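Local coordinates for protein dehydroquinate synthase (Thermus thermophilus, PDB 1UJN) that probably converts 3-deoxy-D-arabino-heptulosonate 7-phosphate to 3-dehydroquinate, using NAD and a divalent zinc or cobalt ion, in the second step of chorismate biosynthesis, at residues I14-G19 and V152-R157. Sequence-based numbering, arbitrary orientation.
Sequences ILVGEG and VYAELR
Leu-15 and Tyr-153 lie side by side on one face of a parallel strand pair, 14-17 with 152-155, in the mixed, largely parallel sheet of the N-terminal domain. Leu-15 CD2 approaches the ring obliquely, 3.6 Å from Tyr-153 CE1, while its CB and CG rest near CD1. With chi1 at -60°, the phenol leans back alongside its own backbone N, which brings the CD1-CE1 side of the ring to the leucine; Val-20, Val-24 and Pro-25 pack against the tyrosine as well. On the other face, Ile-14 CG1 settles beside Val-152 CB at 4.0 Å, and the lone methyl of Ala-154 faces Val-16, CB to CG2 4.2 Å. Further along, Leu-156 leans over the backbone of Gly-17: its CD1 lies 3.7 Å from Gly-17 CA, and its CD2 meets Val-16 CG1. Leu-203 of helix 199-216 touches this leucine too. Strand 112-117 carries the sheet on beyond Val-152 and Ala-154.

Between the two faces, the backbone bonds go from Leu-15 N to Val-152 O, from Ala-154 N to Leu-15 O and from Gly-17 N to Ala-154 O. The next, Leu-156 N to Gly-17 O, comes in 41° above the carbonyl plane. Gly-17 and Gly-19 both have backbone angles that would jam a CB against the preceding carbonyl.

Glu-155 bends at chi2 (52°), folding its carboxylate back to the turn after Gly-17. OE2 takes Arg-157 N on its anti side, whereas OE1, also bonded by Val-20 N, receives Gly-19 N on its syn lone pair at 2.7 Å. A glutamine here would probably leave either Arg-157 N or the N-H groups of Gly-19 and Val-20 without an acceptor, since the amide nitrogen cannot accept. Beside that carboxylate, Glu-18 CA sits 3.4 Å from Glu-155 OE2.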
ATOM      1  N   ILE A  14      -4.938  13.961 -17.625  1.00 18.86           N
ATOM      2  CA  ILE A  14      -6.239  14.227 -17.023  1.00 17.60           C
ATOM      3  C   ILE A  14      -7.039  14.879 -18.144  1.00 19.28           C
ATOM      4  O   ILE A  14      -6.681  15.960 -18.618  1.00 19.51           O
ATOM      5  CB  ILE A  14      -6.157  15.220 -15.838  1.00 19.54           C
ATOM      6  CG1 ILE A  14      -5.394  14.594 -14.667  1.00 19.78           C
ATOM      7  CG2 ILE A  14      -7.568  15.623 -15.411  1.00 20.23           C
ATOM      8  CD1 ILE A  14      -5.103  15.570 -13.531  1.00 20.55           C
ATOM      9  N   LEU A  15      -8.100  14.212 -18.582  1.00 16.87           N
ATOM     10  CA  LEU A  15      -8.944  14.738 -19.655  1.00 19.11           C
ATOM     11  C   LEU A  15     -10.248  15.244 -19.071  1.00 19.97           C
ATOM     12  O   LEU A  15     -10.856  14.581 -18.236  1.00 19.35           O
ATOM     13  CB  LEU A  15      -9.263  13.645 -20.682  1.00 19.40           C
ATOM     14  CG  LEU A  15      -8.181  13.214 -21.678  1.00 20.71           C
ATOM     15  CD1 LEU A  15      -7.914  14.344 -22.671  1.00 22.34           C
ATOM     16  CD2 LEU A  15      -6.915  12.839 -20.922  1.00 19.12           C
ATOM     17  N   VAL A  16     -10.683  16.419 -19.520  1.00 20.00           N
ATOM     18  CA  VAL A  16     -11.938  16.992 -19.047  1.00 22.58           C
ATOM     19  C   VAL A  16     -12.702  17.513 -20.264  1.00 22.80           C
ATOM     20  O   VAL A  16     -12.213  18.383 -20.976  1.00 24.41           O
ATOM     21  CB  VAL A  16     -11.690  18.167 -18.073  1.00 24.54           C
ATOM     22  CG1 VAL A  16     -13.020  18.677 -17.526  1.00 24.37           C
ATOM     23  CG2 VAL A  16     -10.777  17.717 -16.932  1.00 22.96           C
ATOM     24  N   GLY A  17     -13.887  16.964 -20.509  1.00 24.00           N
ATOM     25  CA  GLY A  17     -14.672  17.409 -21.648  1.00 25.51           C
ATOM     26  C   GLY A  17     -15.758  16.422 -22.019  1.00 26.32           C
ATOM     27  O   GLY A  17     -16.101  15.542 -21.231  1.00 25.93           O
ATOM     28  N   GLU A  18     -16.317  16.570 -23.216  1.00 27.97           N
ATOM     29  CA  GLU A  18     -17.362  15.663 -23.669  1.00 29.76           C
ATOM     30  C   GLU A  18     -16.779  14.708 -24.695  1.00 28.73           C
ATOM     31  O   GLU A  18     -16.267  15.129 -25.732  1.00 28.94           O
ATOM     32  CB  GLU A  18     -18.531  16.449 -24.266  1.00 33.19           C
ATOM     33  CG  GLU A  18     -19.299  17.255 -23.228  1.00 38.47           C
ATOM     34  CD  GLU A  18     -20.480  18.007 -23.814  1.00 42.84           C
ATOM     35  OE1 GLU A  18     -21.270  17.391 -24.563  1.00 43.29           O
ATOM     36  OE2 GLU A  18     -20.621  19.212 -23.513  1.00 44.94           O
ATOM     37  N   GLY A  19     -16.852  13.420 -24.387  1.00 28.58           N
ATOM     38  CA  GLY A  19     -16.318  12.409 -25.276  1.00 28.66           C
ATOM     39  C   GLY A  19     -14.936  11.982 -24.824  1.00 27.20           C
ATOM     40  O   GLY A  19     -14.079  11.674 -25.647  1.00 28.04           O
ATOM     41  N   VAL A 152      -6.924   9.954 -15.896  1.00 16.06           N
ATOM     42  CA  VAL A 152      -8.180  10.441 -15.313  1.00 16.00           C
ATOM     43  C   VAL A 152      -9.012  10.975 -16.473  1.00 15.73           C
ATOM     44  O   VAL A 152      -8.533  11.797 -17.251  1.00 16.70           O
ATOM     45  CB  VAL A 152      -7.953  11.582 -14.306  1.00 15.73           C
ATOM     46  CG1 VAL A 152      -9.297  12.091 -13.774  1.00 16.60           C
ATOM     47  CG2 VAL A 152      -7.099  11.086 -13.142  1.00 17.84           C
ATOM     48  N   TYR A 153     -10.246  10.503 -16.582  1.00 14.87           N
ATOM     49  CA  TYR A 153     -11.128  10.899 -17.674  1.00 16.58           C
ATOM     50  C   TYR A 153     -12.456  11.383 -17.122  1.00 18.25           C
ATOM     51  O   TYR A 153     -13.285  10.582 -16.691  1.00 18.97           O
ATOM     52  CB  TYR A 153     -11.314   9.699 -18.607  1.00 17.00           C
ATOM     53  CG  TYR A 153      -9.992   9.234 -19.183  1.00 18.22           C
ATOM     54  CD1 TYR A 153      -9.493   9.791 -20.360  1.00 20.21           C
ATOM     55  CD2 TYR A 153      -9.184   8.325 -18.491  1.00 19.33           C
ATOM     56  CE1 TYR A 153      -8.218   9.460 -20.831  1.00 19.35           C
ATOM     57  CE2 TYR A 153      -7.906   7.996 -18.950  1.00 17.52           C
ATOM     58  CZ  TYR A 153      -7.434   8.570 -20.118  1.00 19.15           C
ATOM     59  OH  TYR A 153      -6.159   8.295 -20.565  1.00 20.38           O
ATOM     60  N   ALA A 154     -12.634  12.705 -17.142  1.00 20.07           N
ATOM     61  CA  ALA A 154     -13.830  13.367 -16.626  1.00 20.75           C
ATOM     62  C   ALA A 154     -14.817  13.708 -17.729  1.00 21.97           C
ATOM     63  O   ALA A 154     -14.647  14.698 -18.447  1.00 21.45           O
ATOM     64  CB  ALA A 154     -13.437  14.639 -15.871  1.00 19.23           C
ATOM     65  N   GLU A 155     -15.840  12.873 -17.852  1.00 22.17           N
ATOM     66  CA  GLU A 155     -16.884  13.043 -18.853  1.00 23.45           C
ATOM     67  C   GLU A 155     -17.909  14.007 -18.283  1.00 23.59           C
ATOM     68  O   GLU A 155     -18.675  13.647 -17.395  1.00 24.71           O
ATOM     69  CB  GLU A 155     -17.542  11.694 -19.141  1.00 25.32           C
ATOM     70  CG  GLU A 155     -18.723  11.769 -20.089  1.00 28.69           C
ATOM     71  CD  GLU A 155     -18.387  12.504 -21.363  1.00 29.88           C
ATOM     72  OE1 GLU A 155     -17.461  12.066 -22.083  1.00 29.42           O
ATOM     73  OE2 GLU A 155     -19.047  13.528 -21.642  1.00 31.94           O
ATOM     74  N   LEU A 156     -17.924  15.230 -18.798  1.00 27.13           N
ATOM     75  CA  LEU A 156     -18.849  16.240 -18.304  1.00 29.09           C
ATOM     76  C   LEU A 156     -20.321  15.854 -18.473  1.00 28.97           C
ATOM     77  O   LEU A 156     -21.168  16.283 -17.697  1.00 29.30           O
ATOM     78  CB  LEU A 156     -18.552  17.585 -18.980  1.00 31.02           C
ATOM     79  CG  LEU A 156     -17.114  18.067 -18.737  1.00 32.02           C
ATOM     80  CD1 LEU A 156     -16.876  19.398 -19.435  1.00 34.44           C
ATOM     81  CD2 LEU A 156     -16.863  18.201 -17.239  1.00 31.91           C
ATOM     82  N   ARG A 157     -20.631  15.034 -19.471  1.00 30.04           N
ATOM     83  CA  ARG A 157     -22.015  14.639 -19.653  1.00 33.39           C
ATOM     84  C   ARG A 157     -22.518  13.880 -18.433  1.00 34.80           C
ATOM     85  O   ARG A 157     -23.711  13.774 -18.182  1.00 35.55           O
ATOM     86  CB  ARG A 157     -22.098  13.748 -20.893  1.00 35.89           C
ATOM     87  CG  ARG A 157     -23.531  13.314 -21.202  1.00 42.35           C
ATOM     88  CD  ARG A 157     -23.652  12.674 -22.589  1.00 45.27           C
ATOM     89  NE  ARG A 157     -22.543  11.746 -22.827  1.00 50.63           N
ATOM     90  CZ  ARG A 157     -22.702  10.475 -22.412  1.00 51.25           C
ATOM     91  NH1 ARG A 157     -23.824  10.105 -21.820  1.00 52.78           N
ATOM     92  NH2 ARG A 157     -21.719   9.589 -22.603  1.00 52.37           N
TER